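Variable region-containing chitin-binding protein 3 (Branchiostoma floridae, PDB 1XT5) probably binds chitin, and perhaps cleaves it, as an amphioxus innate immune-type receptor, of which this chain is the immunoglobulin V-type domain 1. Local coordinates at residues Gly1-Thr6 with Ser115-Phe120. Numbering follows the deposited sequence.
Sequences GQSIMT and SIRTEF. With SO4 (sulfate ion), chain B.
Gln-2 lies over the ring of Phe-120 where the chain leading into strand 4-8 of this immunoglobulin V-set domain meets the loop joining strands 105-112 and 122-132, the counterpart of CDR3 in antigen receptors. The contact is a worked example of how a V domain can tie its first residues to that loop, here with a sulfate, probably from the crystallisation liquor, bridging the two. With CG anti to the backbone N (chi1 -179°), Gln-2 places CG over one face of the ring, 3.9 Å from the Phe-120 centroid, as a CH-pi contact. The bend at chi2 then lays the amide beside the ring, at 22° to its plane, with Gln-2 CD 3.5 Å from Phe-120 CD1. The residue carrying the ring is itself held in an ST turn, Thr-118 OG1 accepting from Phe-120 N. Two acceptors hold the Gln-2 amide: NE2 donates almost straight to a lone pair of Ser-3 O, in the carbonyl plane, and by a more bent bond to sulfate O4.

Ser-3 grips the anion twice, through its backbone N to O3 and through OG to O2 at 2.7 Å. From the loop, Arg-117 presents the edge of its guanidinium, NE donating to O1 and NH2 to the same O2 that Ser-3 holds. The sulfate thus links Gln-2 and Ser-3 to Arg-117, which probably offsets part of its charge; Gln-113 NE2 is an additional donor. Ser-3 O also lies 3.2 Å from Phe-120 CB. Ile-4 runs alongside Phe-120, pointing the same way, with Ile-4 CG1 4.0 Å from Phe-120 CD2. While Ile-4 and Thr-6 pair with strand 22-31, Met-5 turns its backbone to the loop: its N donates to Phe-120 O at 2.9 Å, the N-H...O angle being 179°.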
ATOM      1  N   GLY A   1     -15.582  19.560   7.177  1.00 29.22           N
ATOM      2  CA  GLY A   1     -15.769  18.972   8.497  1.00 24.16           C
ATOM      3  C   GLY A   1     -15.322  17.540   8.601  1.00 22.03           C
ATOM      4  O   GLY A   1     -14.244  17.237   9.092  1.00 26.61           O
ATOM      5  N   GLN A   2     -16.184  16.636   8.128  1.00 17.18           N
ATOM      6  CA  GLN A   2     -15.880  15.215   8.219  1.00 13.31           C
ATOM      7  C   GLN A   2     -14.634  14.864   7.445  1.00 11.09           C
ATOM      8  O   GLN A   2     -14.509  15.159   6.236  1.00 12.78           O
ATOM      9  CB  GLN A   2     -17.062  14.409   7.652  1.00 12.07           C
ATOM     10  CG  GLN A   2     -16.831  12.911   7.727  1.00 11.55           C
ATOM     11  CD  GLN A   2     -16.583  12.392   9.128  1.00 12.42           C
ATOM     12  OE1 GLN A   2     -17.442  12.512   9.996  1.00 14.54           O
ATOM     13  NE2 GLN A   2     -15.444  11.750   9.346  1.00 11.27           N
ATOM     14  N   SER A   3     -13.641  14.231   8.078  1.00 10.57           N
ATOM     15  CA  SER A   3     -12.485  13.710   7.371  1.00 10.54           C
ATOM     16  C   SER A   3     -12.943  12.552   6.473  1.00  8.97           C
ATOM     17  O   SER A   3     -13.693  11.703   6.963  1.00 10.07           O
ATOM     18  CB  SER A   3     -11.522  13.103   8.379  1.00 11.64           C
ATOM     19  OG  SER A   3     -11.070  13.992   9.403  1.00 13.16           O
ATOM     20  N   ILE A   4     -12.520  12.554   5.200  1.00  8.29           N
ATOM     21  CA  ILE A   4     -12.913  11.458   4.299  1.00  7.36           C
ATOM     22  C   ILE A   4     -11.724  11.010   3.475  1.00  6.30           C
ATOM     23  O   ILE A   4     -11.127  11.762   2.726  1.00  7.38           O
ATOM     24  CB  ILE A   4     -14.096  11.843   3.378  1.00  8.32           C
ATOM     25  CG1 ILE A   4     -15.300  12.330   4.207  1.00  9.19           C
ATOM     26  CG2 ILE A   4     -14.435  10.680   2.475  1.00  8.96           C
ATOM     27  CD1 ILE A   4     -16.474  12.791   3.394  1.00 12.67           C
ATOM     28  N   MET A   5     -11.393   9.737   3.603  1.00  5.49           N
ATOM     29  CA  MET A   5     -10.338   9.096   2.826  1.00  5.11           C
ATOM     30  C   MET A   5     -10.805   8.581   1.502  1.00  4.78           C
ATOM     31  O   MET A   5     -11.831   7.909   1.427  1.00  5.86           O
ATOM     32  CB  MET A   5      -9.793   7.927   3.648  1.00  5.44           C
ATOM     33  CG  MET A   5      -8.545   7.289   3.015  1.00  5.38           C
ATOM     34  SD  MET A   5      -7.093   8.311   3.083  1.00  7.33           S
ATOM     35  CE  MET A   5      -6.704   8.180   4.841  1.00  9.76           C
ATOM     36  N   THR A   6     -10.036   8.793   0.432  1.00  4.93           N
ATOM     37  CA  THR A   6     -10.343   8.158  -0.845  1.00  5.18           C
ATOM     38  C   THR A   6      -9.047   7.659  -1.468  1.00  4.66           C
ATOM     39  O   THR A   6      -8.144   8.482  -1.748  1.00  6.10           O
ATOM     40  CB  THR A   6     -11.048   9.105  -1.814  1.00  5.46           C
ATOM     41  OG1 THR A   6     -12.294   9.532  -1.266  1.00  6.56           O
ATOM     42  CG2 THR A   6     -11.351   8.396  -3.150  1.00  6.38           C
ATOM     43  N   SER A 115      -6.179   6.716  13.944  1.00  8.64           N
ATOM     44  CA  SER A 115      -7.327   6.257  14.731  1.00  9.20           C
ATOM     45  C   SER A 115      -8.551   6.414  13.833  1.00  8.95           C
ATOM     46  O   SER A 115      -8.938   7.536  13.449  1.00 11.12           O
ATOM     47  CB  SER A 115      -7.439   7.040  16.005  1.00 10.31           C
ATOM     48  OG  SER A 115      -8.606   6.615  16.726  1.00 13.18           O
ATOM     49  N   ILE A 116      -9.128   5.283  13.471  1.00  9.95           N
ATOM     50  CA  ILE A 116     -10.245   5.281  12.504  1.00 10.67           C
ATOM     51  C   ILE A 116     -11.518   5.605  13.249  1.00 12.55           C
ATOM     52  O   ILE A 116     -12.219   4.728  13.730  1.00 15.64           O
ATOM     53  CB  ILE A 116     -10.322   3.958  11.741  1.00 10.15           C
ATOM     54  CG1 ILE A 116      -9.013   3.605  11.081  1.00 10.20           C
ATOM     55  CG2 ILE A 116     -11.476   3.959  10.742  1.00 12.18           C
ATOM     56  CD1 ILE A 116      -8.897   2.194  10.577  1.00 11.89           C
ATOM     57  N   ARG A 117     -11.790   6.905  13.402  1.00 14.30           N
ATOM     58  CA  ARG A 117     -12.898   7.341  14.244  1.00 15.67           C
ATOM     59  C   ARG A 117     -14.241   6.968  13.720  1.00 14.41           C
ATOM     60  O   ARG A 117     -15.226   6.756  14.454  1.00 17.73           O
ATOM     61  CB  ARG A 117     -12.852   8.879  14.476  1.00 19.56           C
ATOM     62  CG  ARG A 117     -11.747   9.258  15.458  0.65 22.44           C
ATOM     63  CD  ARG A 117     -11.735  10.712  15.834  0.65 22.07           C
ATOM     64  NE  ARG A 117     -11.259  11.549  14.732  0.65 23.62           N
ATOM     65  CZ  ARG A 117      -9.990  11.887  14.515  0.65 24.38           C
ATOM     66  NH1 ARG A 117      -8.998  11.467  15.298  0.65 28.44           N
ATOM     67  NH2 ARG A 117      -9.695  12.664  13.466  0.65 25.61           N
ATOM     68  N   THR A 118     -14.331   6.941  12.403  1.00 11.89           N
ATOM     69  CA  THR A 118     -15.529   6.666  11.669  1.00 11.78           C
ATOM     70  C   THR A 118     -15.181   5.852  10.424  1.00 10.41           C
ATOM     71  O   THR A 118     -14.028   5.768  10.027  1.00  9.54           O
ATOM     72  CB  THR A 118     -16.264   7.924  11.148  1.00 12.01           C
ATOM     73  OG1 THR A 118     -15.514   8.437  10.005  1.00 10.99           O
ATOM     74  CG2 THR A 118     -16.468   9.003  12.222  1.00 14.04           C
ATOM     75  N   GLU A 119     -16.201   5.321   9.764  1.00 10.84           N
ATOM     76  CA  GLU A 119     -15.966   4.568   8.529  1.00  9.18           C
ATOM     77  C   GLU A 119     -15.415   5.432   7.410  1.00  7.15           C
ATOM     78  O   GLU A 119     -14.884   4.913   6.414  1.00  7.32           O
ATOM     79  CB  GLU A 119     -17.144   3.651   8.195  0.65  9.40           C
ATOM     80  CG  GLU A 119     -18.269   4.638   7.830  0.65  8.49           C
ATOM     81  CD  GLU A 119     -19.601   3.968   8.049  0.65  8.65           C
ATOM     82  OE1 GLU A 119     -19.975   3.662   9.215  0.65 12.40           O
ATOM     83  OE2 GLU A 119     -20.351   3.686   7.086  0.65  7.56           O
ATOM     84  N   PHE A 120     -15.540   6.744   7.535  1.00  6.97           N
ATOM     85  CA  PHE A 120     -14.989   7.662   6.569  1.00  6.41           C
ATOM     86  C   PHE A 120     -13.466   7.686   6.566  1.00  5.93           C
ATOM     87  O   PHE A 120     -12.865   8.132   5.578  1.00  6.40           O
ATOM     88  CB  PHE A 120     -15.480   9.087   6.788  1.00  8.08           C
ATOM     89  CG  PHE A 120     -16.991   9.278   6.684  1.00  8.51           C
ATOM     90  CD1 PHE A 120     -17.766   9.397   7.835  1.00 11.02           C
ATOM     91  CD2 PHE A 120     -17.604   9.342   5.452  1.00  8.67           C
ATOM     92  CE1 PHE A 120     -19.119   9.633   7.747  1.00 11.27           C
ATOM     93  CE2 PHE A 120     -18.948   9.602   5.389  1.00  9.31           C
ATOM     94  CZ  PHE A 120     -19.729   9.734   6.505  1.00 10.50           C
TER
HETATM   95  S   SO4 B 201     -13.158  12.934  12.013  0.80 12.36           S
HETATM   96  O1  SO4 B 201     -13.123  13.403  13.471  0.80 16.18           O
HETATM   97  O2  SO4 B 201     -11.788  12.579  11.619  0.80 13.16           O
HETATM   98  O3  SO4 B 201     -13.707  13.894  11.154  0.80 12.97           O
HETATM   99  O4  SO4 B 201     -13.987  11.734  11.988  0.80 12.80           O